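Local coordinates for protein dihydroneopterin aldolase (Burkholderia thailandensis, PDB 3V9O) that belongs to the dihydroneopterin aldolase family, pairs a four-stranded antiparallel sheet with two helices, and binds guanine next to a neighbouring subunit, at residues A[57-60]-A[61-65]; A[75-78]-A[79-83]. All coordinates share one frame; numbering follows the deposited sequence. Where two conformers were deposited one is given.

Interaction 1. Residues A[57-60]-A[61-65]; sequences VPLA and LTTPV
Two overlapping beta turns, 58-61 and 59-62, end strand 47-58, and T62 and T63 each add a hydroxyl to the carbonyl four residues back. The first turn is closed by L61 N on P58 O at 3.1 Å, a bent bond with an N-H...O angle of 144°. The second is closed by T62 N on L59 O at 3.0 Å, much straighter at 167°, and the backbone angles of L59, A60 and L61 make both turns type I. T62 OG1 then reaches P58 O at 2.9 Å, and T63 OG1 reaches L59 O at 2.7 Å. Each carbonyl oxygen thus accepts two bonds, one from an amide and one from a hydroxyl. In both cases the two donors approach from opposite faces of the carbonyl plane, and none lies on a lone pair.

The first torsion of T62 (chi1 63°) sets OG1 between its own backbone N and carbonyl carbon, turned back toward P58. The same rotation sends the methyl toward V57, where T62 CG2 meets V57 CG2 at 3.7 Å and the two side chains cross at about a right angle. P58 and L61 instead lie side by side and point the same way, the pyrrolidine CG touching L61 CD1 at 3.9 Å. This apolar pair borders the turn near R112 and A110.

Beyond the turn, backbone bonds tie V57 to R23 and L59 to D21, and T62 O accepts from R23 NH2. L59 also packs on R136 of the second subunit. The threonine hydroxyls at i+4 are an addition here; successive i to i+3 amide bonds mark consecutive beta turns, which carry the chain off the end of strand 47-58, an inner strand of the antiparallel sheet, into the loop before helix 76-87.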
loop_
_atom_site.group_PDB
_atom_site.type_symbol
_atom_site.label_atom_id
_atom_site.label_comp_id
_atom_site.label_asym_id
_atom_site.label_seq_id
_atom_site.Cartn_x
_atom_site.Cartn_y
_atom_site.Cartn_z
ATOM N N VAL A 57 -18.997 2.041 2.576
ATOM C CA VAL A 57 -20.448 2.218 2.513
ATOM C C VAL A 57 -21.029 1.309 1.404
ATOM O O VAL A 57 -20.416 1.212 0.310
ATOM C CB VAL A 57 -20.796 3.731 2.311
ATOM C CG1 VAL A 57 -20.202 4.546 3.442
ATOM C CG2 VAL A 57 -20.232 4.273 0.996
ATOM N N PRO A 58 -22.162 0.658 1.613
ATOM C CA PRO A 58 -22.676 -0.267 0.602
ATOM C C PRO A 58 -22.984 0.432 -0.725
ATOM O O PRO A 58 -23.558 1.526 -0.722
ATOM C CB PRO A 58 -23.991 -0.791 1.229
ATOM C CG PRO A 58 -23.678 -0.711 2.721
ATOM C CD PRO A 58 -22.900 0.555 2.896
ATOM N N LEU A 59 -22.601 -0.193 -1.852
ATOM C CA LEU A 59 -23.046 0.273 -3.162
ATOM C C LEU A 59 -24.545 0.410 -3.231
ATOM O O LEU A 59 -25.065 1.332 -3.852
ATOM C CB LEU A 59 -22.543 -0.685 -4.257
ATOM C CG LEU A 59 -21.002 -0.742 -4.352
ATOM C CD1 LEU A 59 -20.511 -1.855 -5.282
ATOM C CD2 LEU A 59 -20.433 0.605 -4.826
ATOM N N ALA A 60 -25.299 -0.519 -2.624
ATOM C CA ALA A 60 -26.731 -0.493 -2.762
ATOM C C ALA A 60 -27.326 0.764 -2.141
ATOM O O ALA A 60 -28.456 1.161 -2.494
ATOM C CB ALA A 60 -27.358 -1.753 -2.155
ATOM N N LEU A 61 -26.592 1.380 -1.229
ATOM C CA LEU A 61 -27.063 2.591 -0.568
ATOM C C LEU A 61 -26.456 3.853 -1.162
ATOM O O LEU A 61 -26.801 4.949 -0.715
ATOM C CB LEU A 61 -26.751 2.552 0.944
ATOM C CG LEU A 61 -27.423 1.375 1.655
ATOM C CD1 LEU A 61 -27.002 1.367 3.149
ATOM C CD2 LEU A 61 -28.944 1.419 1.559
ATOM N N THR A 62 -25.522 3.738 -2.116
ATOM C CA THR A 62 -24.713 4.919 -2.513
ATOM C C THR A 62 -24.420 4.928 -3.986
ATOM O O THR A 62 -23.370 5.410 -4.415
ATOM C CB THR A 62 -23.368 5.014 -1.758
ATOM O OG1 THR A 62 -22.557 3.872 -2.070
ATOM C CG2 THR A 62 -23.604 5.109 -0.251
ATOM N N THR A 63 -25.332 4.401 -4.800
ATOM C CA THR A 63 -25.132 4.362 -6.250
ATOM C C THR A 63 -26.057 5.369 -6.845
ATOM O O THR A 63 -27.258 5.129 -6.904
ATOM C CB THR A 63 -25.331 2.917 -6.846
ATOM O OG1 THR A 63 -24.293 2.059 -6.303
ATOM C CG2 THR A 63 -25.169 2.960 -8.390
ATOM N N PRO A 64 -25.532 6.541 -7.243
ATOM C CA PRO A 64 -26.394 7.573 -7.797
ATOM C C PRO A 64 -26.802 7.240 -9.202
ATOM O O PRO A 64 -25.976 6.844 -10.060
ATOM C CB PRO A 64 -25.515 8.833 -7.779
ATOM C CG PRO A 64 -24.098 8.254 -7.972
ATOM C CD PRO A 64 -24.114 6.951 -7.183
ATOM N N VAL A 65 -28.093 7.384 -9.435
ATOM C CA VAL A 65 -28.606 7.242 -10.775
ATOM C C VAL A 65 -29.123 8.566 -11.301
ATOM O O VAL A 65 -29.469 8.645 -12.466
ATOM C CB VAL A 65 -29.674 6.109 -10.917
ATOM C CG1 VAL A 65 -29.111 4.801 -10.389
ATOM C CG2 VAL A 65 -30.939 6.461 -10.176
#

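Interaction 2. Residues A[75-78]-A[79-83]; sequences YDLM and KQSVA. With GUN (guanine), chain G.
Q80 lies back along the first turn of helix 76-87 against D76 and L77. Its CB lies close to D76 O, and the next atom, Q80 CG, comes to 3.3 Å from D76 O. With CG anti to the carbonyl carbon (chi1 -78°), the extended chain runs back toward the helix start. Q80 CD passes the same oxygen; OE1 lies 3.6 Å from L77 CA and as near to D76 O, while NE2 is 3.9 Å from D76 CB. These are van der Waals contacts; D76 O itself takes its bond from Q80 N, nearly straight on.

One residue on, L77 O accepts from S81 N and, in the conformer described, from S81 OG at 2.8 Å, the two arriving from opposite faces of its plane. At the helix start a water donates to Y75 O (2.7 Å) and accepts from K79 N, two backbone atoms too far apart to bond directly.

Y75 adjoins the bound guanine. Guanine C4 sits 3.4 Å above the phenol ring, over its centre, while Y75 N donates to guanine N3 at 3.0 Å with an N-H...N angle of 164°, so ring and backbone of one residue hold the base. Y75 OH is hydrogen-bonded to Q94 NE2 of the second subunit, which also contributes E95 to the guanine pocket.

Away from the pocket the helix lies on the sheet: L77 and M78 meet L55 and V82 meets I51 of strand 47-58, S81 faces S104 and L105 of helix 94-106, and K79 makes a salt bridge to D126 of the second subunit.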
loop_
_atom_site.group_PDB
_atom_site.type_symbol
_atom_site.label_atom_id
_atom_site.label_comp_id
_atom_site.label_asym_id
_atom_site.label_seq_id
_atom_site.Cartn_x
_atom_site.Cartn_y
_atom_site.Cartn_z
ATOM N N TYR A 75 -19.256 12.522 1.805
ATOM C CA TYR A 75 -17.964 12.276 2.379
ATOM C C TYR A 75 -17.420 13.411 3.254
ATOM O O TYR A 75 -16.439 13.173 3.991
ATOM C CB TYR A 75 -16.953 11.880 1.269
ATOM C CG TYR A 75 -16.728 12.821 0.115
ATOM C CD1 TYR A 75 -16.563 14.192 0.292
ATOM C CD2 TYR A 75 -16.577 12.309 -1.177
ATOM C CE1 TYR A 75 -16.289 15.019 -0.816
ATOM C CE2 TYR A 75 -16.310 13.122 -2.274
ATOM C CZ TYR A 75 -16.186 14.490 -2.075
ATOM O OH TYR A 75 -15.908 15.256 -3.179
ATOM N N ASP A 76 -18.118 14.546 3.309
ATOM C CA ASP A 76 -17.780 15.592 4.290
ATOM C C ASP A 76 -17.912 15.088 5.740
ATOM O O ASP A 76 -17.354 15.710 6.646
ATOM C CB ASP A 76 -18.640 16.841 4.138
ATOM C CG ASP A 76 -18.315 17.667 2.871
ATOM O OD1 ASP A 76 -17.318 17.417 2.159
ATOM O OD2 ASP A 76 -19.110 18.597 2.623
ATOM N N LEU A 77 -18.648 14.006 5.952
ATOM C CA LEU A 77 -18.764 13.447 7.278
ATOM C C LEU A 77 -17.427 13.060 7.889
ATOM O O LEU A 77 -17.257 13.185 9.117
ATOM C CB LEU A 77 -19.703 12.254 7.219
ATOM C CG LEU A 77 -19.832 11.383 8.442
ATOM C CD1 LEU A 77 -20.911 12.034 9.292
ATOM C CD2 LEU A 77 -20.184 9.930 8.030
ATOM N N MET A 78 -16.434 12.666 7.079
ATOM C CA MET A 78 -15.139 12.285 7.654
ATOM C C MET A 78 -14.451 13.501 8.302
ATOM O O MET A 78 -14.079 13.423 9.504
ATOM C CB MET A 78 -14.251 11.655 6.590
ATOM C CG MET A 78 -14.775 10.318 6.100
ATOM S SD MET A 78 -13.750 9.507 4.877
ATOM C CE MET A 78 -14.085 10.538 3.402
ATOM N N LYS A 79 -14.273 14.604 7.575
ATOM C CA LYS A 79 -13.624 15.762 8.158
ATOM C C LYS A 79 -14.472 16.300 9.315
ATOM O O LYS A 79 -13.899 16.684 10.348
ATOM C CB LYS A 79 -13.358 16.822 7.062
ATOM C CG LYS A 79 -12.529 18.010 7.535
ATOM C CD LYS A 79 -12.154 19.041 6.463
ATOM C CE LYS A 79 -11.693 20.341 7.221
ATOM N NZ LYS A 79 -11.251 21.445 6.415
ATOM N N GLN A 80 -15.791 16.289 9.201
ATOM C CA GLN A 80 -16.658 16.772 10.296
ATOM C C GLN A 80 -16.451 15.975 11.568
ATOM O O GLN A 80 -16.430 16.560 12.674
ATOM C CB GLN A 80 -18.113 16.658 9.840
ATOM C CG GLN A 80 -18.512 17.786 8.892
ATOM C CD GLN A 80 -19.816 17.540 8.128
ATOM O OE1 GLN A 80 -20.480 16.498 8.279
ATOM N NE2 GLN A 80 -20.167 18.494 7.263
ATOM N N SER A 81 -16.385 14.666 11.446
ATOM C CA SER A 81 -16.188 13.840 12.619
ATOM C C SER A 81 -14.828 14.065 13.254
ATOM O O SER A 81 -14.739 14.121 14.505
ATOM C CB SER A 81 -16.444 12.380 12.314
ATOM O OG SER A 81 -17.738 12.289 11.757
ATOM N N VAL A 82 -13.778 14.203 12.449
ATOM C CA VAL A 82 -12.464 14.513 13.036
ATOM C C VAL A 82 -12.567 15.842 13.755
ATOM O O VAL A 82 -12.135 15.955 14.921
ATOM C CB VAL A 82 -11.415 14.597 11.936
ATOM C CG1 VAL A 82 -10.088 15.104 12.551
ATOM C CG2 VAL A 82 -11.220 13.200 11.351
ATOM N N ALA A 83 -13.148 16.870 13.158
ATOM C CA ALA A 83 -13.234 18.166 13.826
ATOM C C ALA A 83 -13.974 18.082 15.137
ATOM O O ALA A 83 -13.542 18.706 16.155
ATOM C CB ALA A 83 -13.939 19.207 12.939
HETATM N N9 GUN G . -19.792 15.789 -0.742
HETATM C C8 GUN G . -19.516 16.795 -1.658
HETATM N N7 GUN G . -19.225 16.296 -2.945
HETATM C C5 GUN G . -19.410 14.937 -2.778
HETATM C C6 GUN G . -19.260 13.819 -3.726
HETATM O O6 GUN G . -18.956 13.935 -4.924
HETATM N N1 GUN G . -19.505 12.547 -3.213
HETATM C C2 GUN G . -19.785 12.316 -1.867
HETATM N N2 GUN G . -19.934 11.026 -1.415
HETATM N N3 GUN G . -19.928 13.371 -0.953
HETATM C C4 GUN G . -19.716 14.632 -1.473
HETATM O O HOH W 1 -14.285 14.572 4.694
#

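Overall arrangement
Interactions 1 and 2 follow one another along the chain, at the end of strand 47-58 and at the start of helix 76-87. Interaction 1 is peripheral, centred about 20 Å from the middle of the chain, interaction 2 about 8 Å. Both contain carbonyls shared by an amide and a hydroxyl, two in interaction 1 and, in one conformer of S81, one in interaction 2, but 57-65 has i to i+3 turn bonds and 75-83 i to i+4 helix bonds. V73 relates them: its side chain touches T62, and its carbonyl oxygen is hydrogen-bonded to the guanine beside Y75. Each meets the second subunit, by packing in interaction 1 and also by polar bonds in interaction 2.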